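Local coordinates for glycerol dehydrogenase (Schizosaccharomyces pombe, PDB 1TA9), which catalyses the NAD(+)-dependent oxidation of glycerol to dihydroxyacetone, using a zinc ion, in the assimilation of glycerol, at residues B[140-145]-B[166-171]; B[224-229]-B[289-294]. All coordinates share one frame; numbering follows the deposited sequence.

Contact 1. Residues B[140-145]-B[166-171]; sequences KQCPDD and HSMNLP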
loop_
_atom_site.group_PDB
_atom_site.type_symbol
_atom_site.label_atom_id
_atom_site.label_comp_id
_atom_site.label_asym_id
_atom_site.label_seq_id
_atom_site.Cartn_x
_atom_site.Cartn_y
_atom_site.Cartn_z
ATOM N N LYS B 140 3.134 19.228 61.605
ATOM C CA LYS B 140 3.258 20.058 62.796
ATOM C C LYS B 140 4.476 20.978 62.724
ATOM O O LYS B 140 4.603 21.908 63.519
ATOM C CB LYS B 140 3.339 19.177 64.038
ATOM N N GLN B 141 5.365 20.714 61.769
ATOM C CA GLN B 141 6.568 21.522 61.596
ATOM C C GLN B 141 6.372 22.586 60.518
ATOM O O GLN B 141 7.291 23.342 60.200
ATOM C CB GLN B 141 7.755 20.624 61.226
ATOM C CG GLN B 141 8.201 19.694 62.345
ATOM C CD GLN B 141 9.312 18.750 61.918
ATOM O OE1 GLN B 141 10.385 19.184 61.496
ATOM N NE2 GLN B 141 9.059 17.451 62.029
ATOM N N CYS B 142 5.169 22.641 59.959
ATOM C CA CYS B 142 4.854 23.610 58.918
ATOM C C CYS B 142 4.188 24.848 59.513
ATOM O O CYS B 142 3.146 24.748 60.160
ATOM C CB CYS B 142 3.924 22.979 57.875
ATOM S SG CYS B 142 4.594 21.515 57.036
ATOM N N PRO B 143 4.788 26.032 59.311
ATOM C CA PRO B 143 4.232 27.285 59.835
ATOM C C PRO B 143 2.794 27.514 59.364
ATOM O O PRO B 143 2.427 27.129 58.253
ATOM C CB PRO B 143 5.195 28.335 59.291
ATOM C CG PRO B 143 6.500 27.606 59.289
ATOM C CD PRO B 143 6.115 26.261 58.713
ATOM N N ASP B 144 1.988 28.147 60.211
ATOM C CA ASP B 144 0.591 28.411 59.883
ATOM C C ASP B 144 0.419 29.314 58.669
ATOM O O ASP B 144 -0.616 29.276 58.007
ATOM C CB ASP B 144 -0.125 29.040 61.080
ATOM C CG ASP B 144 -0.157 28.126 62.283
ATOM O OD1 ASP B 144 -0.645 26.982 62.151
ATOM O OD2 ASP B 144 0.304 28.551 63.365
ATOM N N ASP B 145 1.428 30.125 58.378
ATOM C CA ASP B 145 1.349 31.027 57.239
ATOM C C ASP B 145 1.963 30.410 55.986
ATOM O O ASP B 145 2.250 31.113 55.020
ATOM C CB ASP B 145 2.036 32.360 57.565
ATOM C CG ASP B 145 3.534 32.219 57.749
ATOM O OD1 ASP B 145 3.963 31.331 58.514
ATOM O OD2 ASP B 145 4.284 33.006 57.130
ATOM N N HIS B 166 -2.784 18.472 51.247
ATOM C CA HIS B 166 -4.217 18.224 51.307
ATOM C C HIS B 166 -4.712 18.452 52.730
ATOM O O HIS B 166 -5.762 19.052 52.942
ATOM C CB HIS B 166 -4.533 16.793 50.875
ATOM C CG HIS B 166 -5.981 16.438 50.995
ATOM N ND1 HIS B 166 -6.963 17.052 50.246
ATOM C CD2 HIS B 166 -6.618 15.549 51.794
ATOM C CE1 HIS B 166 -8.142 16.556 50.578
ATOM N NE2 HIS B 166 -7.960 15.643 51.515
ATOM N N SER B 167 -3.945 17.973 53.703
ATOM C CA SER B 167 -4.308 18.126 55.109
ATOM C C SER B 167 -4.378 19.594 55.534
ATOM O O SER B 167 -5.113 19.945 56.456
ATOM C CB SER B 167 -3.310 17.379 55.986
ATOM N N MET B 168 -3.619 20.450 54.859
ATOM C CA MET B 168 -3.601 21.872 55.194
ATOM C C MET B 168 -4.389 22.729 54.205
ATOM O O MET B 168 -4.369 23.957 54.285
ATOM C CB MET B 168 -2.155 22.367 55.263
ATOM C CG MET B 168 -1.302 21.639 56.291
ATOM S SD MET B 168 0.392 22.255 56.374
ATOM C CE MET B 168 0.172 23.689 57.401
ATOM N N ASN B 169 -5.084 22.074 53.280
ATOM C CA ASN B 169 -5.874 22.765 52.263
ATOM C C ASN B 169 -4.993 23.742 51.489
ATOM O O ASN B 169 -5.407 24.862 51.192
ATOM C CB ASN B 169 -7.039 23.531 52.902
ATOM C CG ASN B 169 -8.037 24.044 51.870
ATOM O OD1 ASN B 169 -8.777 25.000 52.119
ATOM N ND2 ASN B 169 -8.067 23.403 50.706
ATOM N N LEU B 170 -3.778 23.304 51.163
ATOM C CA LEU B 170 -2.825 24.134 50.430
ATOM C C LEU B 170 -2.429 23.515 49.097
ATOM O O LEU B 170 -2.521 22.304 48.912
ATOM C CB LEU B 170 -1.547 24.326 51.249
ATOM C CG LEU B 170 -1.586 25.150 52.532
ATOM C CD1 LEU B 170 -0.217 25.109 53.183
ATOM C CD2 LEU B 170 -1.987 26.586 52.212
ATOM N N PRO B 171 -1.976 24.350 48.148
ATOM C CA PRO B 171 -1.561 23.837 46.842
ATOM C C PRO B 171 -0.261 23.062 47.028
ATOM O O PRO B 171 0.461 23.275 48.005
ATOM C CB PRO B 171 -1.373 25.105 46.017
ATOM C CG PRO B 171 -0.909 26.100 47.051
ATOM C CD PRO B 171 -1.842 25.816 48.208
#
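Both Cys142 and Met168 have chi1 near -60° (-59° for Met168), which sets CG of Met168 beside its own backbone N; its chain then runs straight through chi2 and bends at chi3, 81°. The first two torsions set SD beside CB of Cys142, and the bend at chi3 swings the methyl CE over to the backbone of residues 142-143. The methyl does the closest touching: CE of Met168 stands 3.8 Å from CB of Cys142, and the sulfur SD of Met168 is almost as near that same CB, at 3.9 Å. CE also approaches two peptide oxygens, lying 4.2 Å from O of Cys142 and 4.2 Å from O of Pro143, distances of packing and not of bonding. The Cys142 side chain also packs on Val95 and Leu124 of strands 93-98 and 120-125, where a small buried group suits the space beside the sheet.

Met168 stands just past the end of helix 155-167. There Asn169, with positive phi, is the C-prime residue of a Schellman motif: its N bonds to O of His166 at 3.1 Å, while Leu170 N reaches back to Ala165 O. The turn frees the chain to enter strand 172-176 and leaves Met168, long, flexible and unbranched, to span the distance to the loop that leads into strand 148-153. Gripped by no polar bond, the touch is mainly dispersive, and the polarisable sulfur and its methyl fit a small, partly buried apolar patch joining two connections of the nucleotide-binding domain.

Contact 2. Residues B[224-229]-B[289-294]; sequences RFLISG and EAFENV
The ring of Phe291 meets Leu226 at its edge: the methyl CD2 of Leu226 lies near the ring plane, 4.0 Å from CE1 of Phe291 and 4.2 Å from CD1 of Phe291. Neither face of the ring is used by segment 224-229; Ile218 and Val219 of helix 215-220 also pack against this phenylalanine. With chi1 at 171°, the ring swings away from the backbone N and extends from helix 289-307 toward its neighbour, although the bond that starts the side chain does not aim there.

Leu226 is the one residue of its segment that makes the contact, and its fork suits the job. Its first bond already points at the other helix, and with CG anti to the backbone N (chi1 178°) the two methyls divide between two partners. While CD2 takes the aromatic edge, CD1 rests against the branch CG1 of Val294, 4.1 Å away, the two side chains crossing at about a right angle. Phe291 and Val294, three residues apart, lie on neighbouring positions of one side of their helix; Val294 starts out toward Leu226, whereas Phe291 gets there by the length of its ring. The compact valine fills the shorter gap, where the CA atoms of Leu226 and Val294 are 8.6 Å apart. All three are buried, and the fit is apolar.

Elsewhere on helix 289-307, Glu289 forms a salt bridge to Lys403 of a second subunit and Asn293 a hydrogen bond to Arg64 of a third. Ala179, which probably helps bind NAD(+), has its side chain about 4 Å from that of Leu226. Leu226 also touches Asn282 of helix 258-284, and Val294 leans on Ala278 of that helix, so helices 215-220, 223-245, 258-284 and 289-307 pack together here.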
loop_
_atom_site.group_PDB
_atom_site.type_symbol
_atom_site.label_atom_id
_atom_site.label_comp_id
_atom_site.label_asym_id
_atom_site.label_seq_id
_atom_site.Cartn_x
_atom_site.Cartn_y
_atom_site.Cartn_z
ATOM N N ARG B 224 19.026 3.084 35.301
ATOM C CA ARG B 224 18.056 2.063 35.693
ATOM C C ARG B 224 16.734 2.759 36.059
ATOM O O ARG B 224 15.653 2.232 35.805
ATOM C CB ARG B 224 18.567 1.254 36.892
ATOM C CG ARG B 224 17.600 0.175 37.352
ATOM C CD ARG B 224 17.997 -0.462 38.687
ATOM N NE ARG B 224 16.979 -1.419 39.126
ATOM C CZ ARG B 224 16.918 -1.960 40.338
ATOM N NH1 ARG B 224 17.820 -1.646 41.262
ATOM N NH2 ARG B 224 15.947 -2.816 40.630
ATOM N N PHE B 225 16.824 3.951 36.643
ATOM C CA PHE B 225 15.629 4.704 37.029
ATOM C C PHE B 225 14.777 5.104 35.822
ATOM O O PHE B 225 13.552 4.959 35.837
ATOM C CB PHE B 225 16.023 5.962 37.810
ATOM C CG PHE B 225 16.458 5.690 39.221
ATOM C CD1 PHE B 225 15.516 5.428 40.214
ATOM C CD2 PHE B 225 17.807 5.675 39.555
ATOM C CE1 PHE B 225 15.913 5.154 41.524
ATOM C CE2 PHE B 225 18.219 5.401 40.863
ATOM C CZ PHE B 225 17.269 5.140 41.847
ATOM N N LEU B 226 15.427 5.622 34.784
ATOM C CA LEU B 226 14.715 6.033 33.574
ATOM C C LEU B 226 14.029 4.828 32.947
ATOM O O LEU B 226 12.884 4.916 32.502
ATOM C CB LEU B 226 15.685 6.648 32.555
ATOM C CG LEU B 226 15.059 7.075 31.217
ATOM C CD1 LEU B 226 14.171 8.293 31.441
ATOM C CD2 LEU B 226 16.146 7.403 30.202
ATOM N N ILE B 227 14.740 3.705 32.911
ATOM C CA ILE B 227 14.208 2.483 32.332
ATOM C C ILE B 227 12.977 2.014 33.098
ATOM O O ILE B 227 12.018 1.526 32.503
ATOM C CB ILE B 227 15.288 1.380 32.302
ATOM C CG1 ILE B 227 16.374 1.780 31.299
ATOM C CG2 ILE B 227 14.667 0.040 31.918
ATOM C CD1 ILE B 227 17.613 0.906 31.310
ATOM N N SER B 228 12.998 2.169 34.416
ATOM C CA SER B 228 11.852 1.783 35.223
ATOM C C SER B 228 10.663 2.656 34.809
ATOM O O SER B 228 9.535 2.182 34.707
ATOM C CB SER B 228 12.155 1.986 36.705
ATOM O OG SER B 228 10.999 1.738 37.477
ATOM N N GLY B 229 10.932 3.936 34.568
ATOM C CA GLY B 229 9.882 4.845 34.147
ATOM C C GLY B 229 9.351 4.485 32.771
ATOM O O GLY B 229 8.185 4.721 32.468
ATOM N N GLU B 289 17.384 16.204 23.252
ATOM C CA GLU B 289 15.947 16.443 23.165
ATOM C C GLU B 289 15.243 15.087 23.252
ATOM O O GLU B 289 14.150 14.974 23.808
ATOM C CB GLU B 289 15.582 17.157 21.856
ATOM C CG GLU B 289 14.106 17.566 21.777
ATOM C CD GLU B 289 13.799 18.484 20.603
ATOM O OE1 GLU B 289 12.604 18.781 20.376
ATOM O OE2 GLU B 289 14.746 18.915 19.910
ATOM N N ALA B 290 15.887 14.053 22.722
ATOM C CA ALA B 290 15.321 12.710 22.764
ATOM C C ALA B 290 15.115 12.302 24.225
ATOM O O ALA B 290 14.065 11.765 24.590
ATOM C CB ALA B 290 16.257 11.724 22.061
ATOM N N PHE B 291 16.123 12.558 25.054
ATOM C CA PHE B 291 16.050 12.246 26.481
ATOM C C PHE B 291 14.908 13.051 27.095
ATOM O O PHE B 291 14.081 12.517 27.833
ATOM C CB PHE B 291 17.368 12.620 27.179
ATOM C CG PHE B 291 17.306 12.537 28.688
ATOM C CD1 PHE B 291 17.292 11.304 29.332
ATOM C CD2 PHE B 291 17.265 13.696 29.460
ATOM C CE1 PHE B 291 17.238 11.221 30.727
ATOM C CE2 PHE B 291 17.211 13.627 30.855
ATOM C CZ PHE B 291 17.197 12.385 31.488
ATOM N N GLU B 292 14.867 14.344 26.792
ATOM C CA GLU B 292 13.812 15.203 27.320
ATOM C C GLU B 292 12.427 14.716 26.883
ATOM O O GLU B 292 11.456 14.837 27.632
ATOM C CB GLU B 292 14.022 16.650 26.857
ATOM C CG GLU B 292 15.317 17.286 27.358
ATOM C CD GLU B 292 15.101 18.269 28.501
ATOM O OE1 GLU B 292 16.103 18.752 29.066
ATOM O OE2 GLU B 292 13.932 18.570 28.834
ATOM N N ASN B 293 12.329 14.172 25.672
ATOM C CA ASN B 293 11.042 13.681 25.184
ATOM C C ASN B 293 10.529 12.536 26.045
ATOM O O ASN B 293 9.337 12.459 26.363
ATOM C CB ASN B 293 11.148 13.189 23.737
ATOM C CG ASN B 293 11.357 14.314 22.749
ATOM O OD1 ASN B 293 11.051 15.477 23.031
ATOM N ND2 ASN B 293 11.862 13.971 21.569
ATOM N N VAL B 294 11.436 11.641 26.419
ATOM C CA VAL B 294 11.063 10.495 27.235
ATOM C C VAL B 294 10.764 10.916 28.671
ATOM O O VAL B 294 9.942 10.294 29.347
ATOM C CB VAL B 294 12.162 9.409 27.187
ATOM C CG1 VAL B 294 11.814 8.254 28.122
ATOM C CG2 VAL B 294 12.289 8.898 25.754
#

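In the fold
Contact 1 closes before contact 2 opens along the chain, and the two do not touch: their centres are 33 Å apart and their nearest atoms about 24 Å. They represent the two halves expected of the iron-containing alcohol dehydrogenase family. Contact 1 lies toward the periphery of the parallel-sheet domain, between connections that lead into strands 148-153 and 172-176, whereas contact 2 lies in the helical half, nearer the chain's centre. The regions converge at the active site: helix 155-167 begins with residues likely to bind NAD(+), and helix 223-245 carries Asp232, a zinc ligand. Contact 1 thus sits at the far end of its helix from the NAD(+) site, and contact 2 close to it.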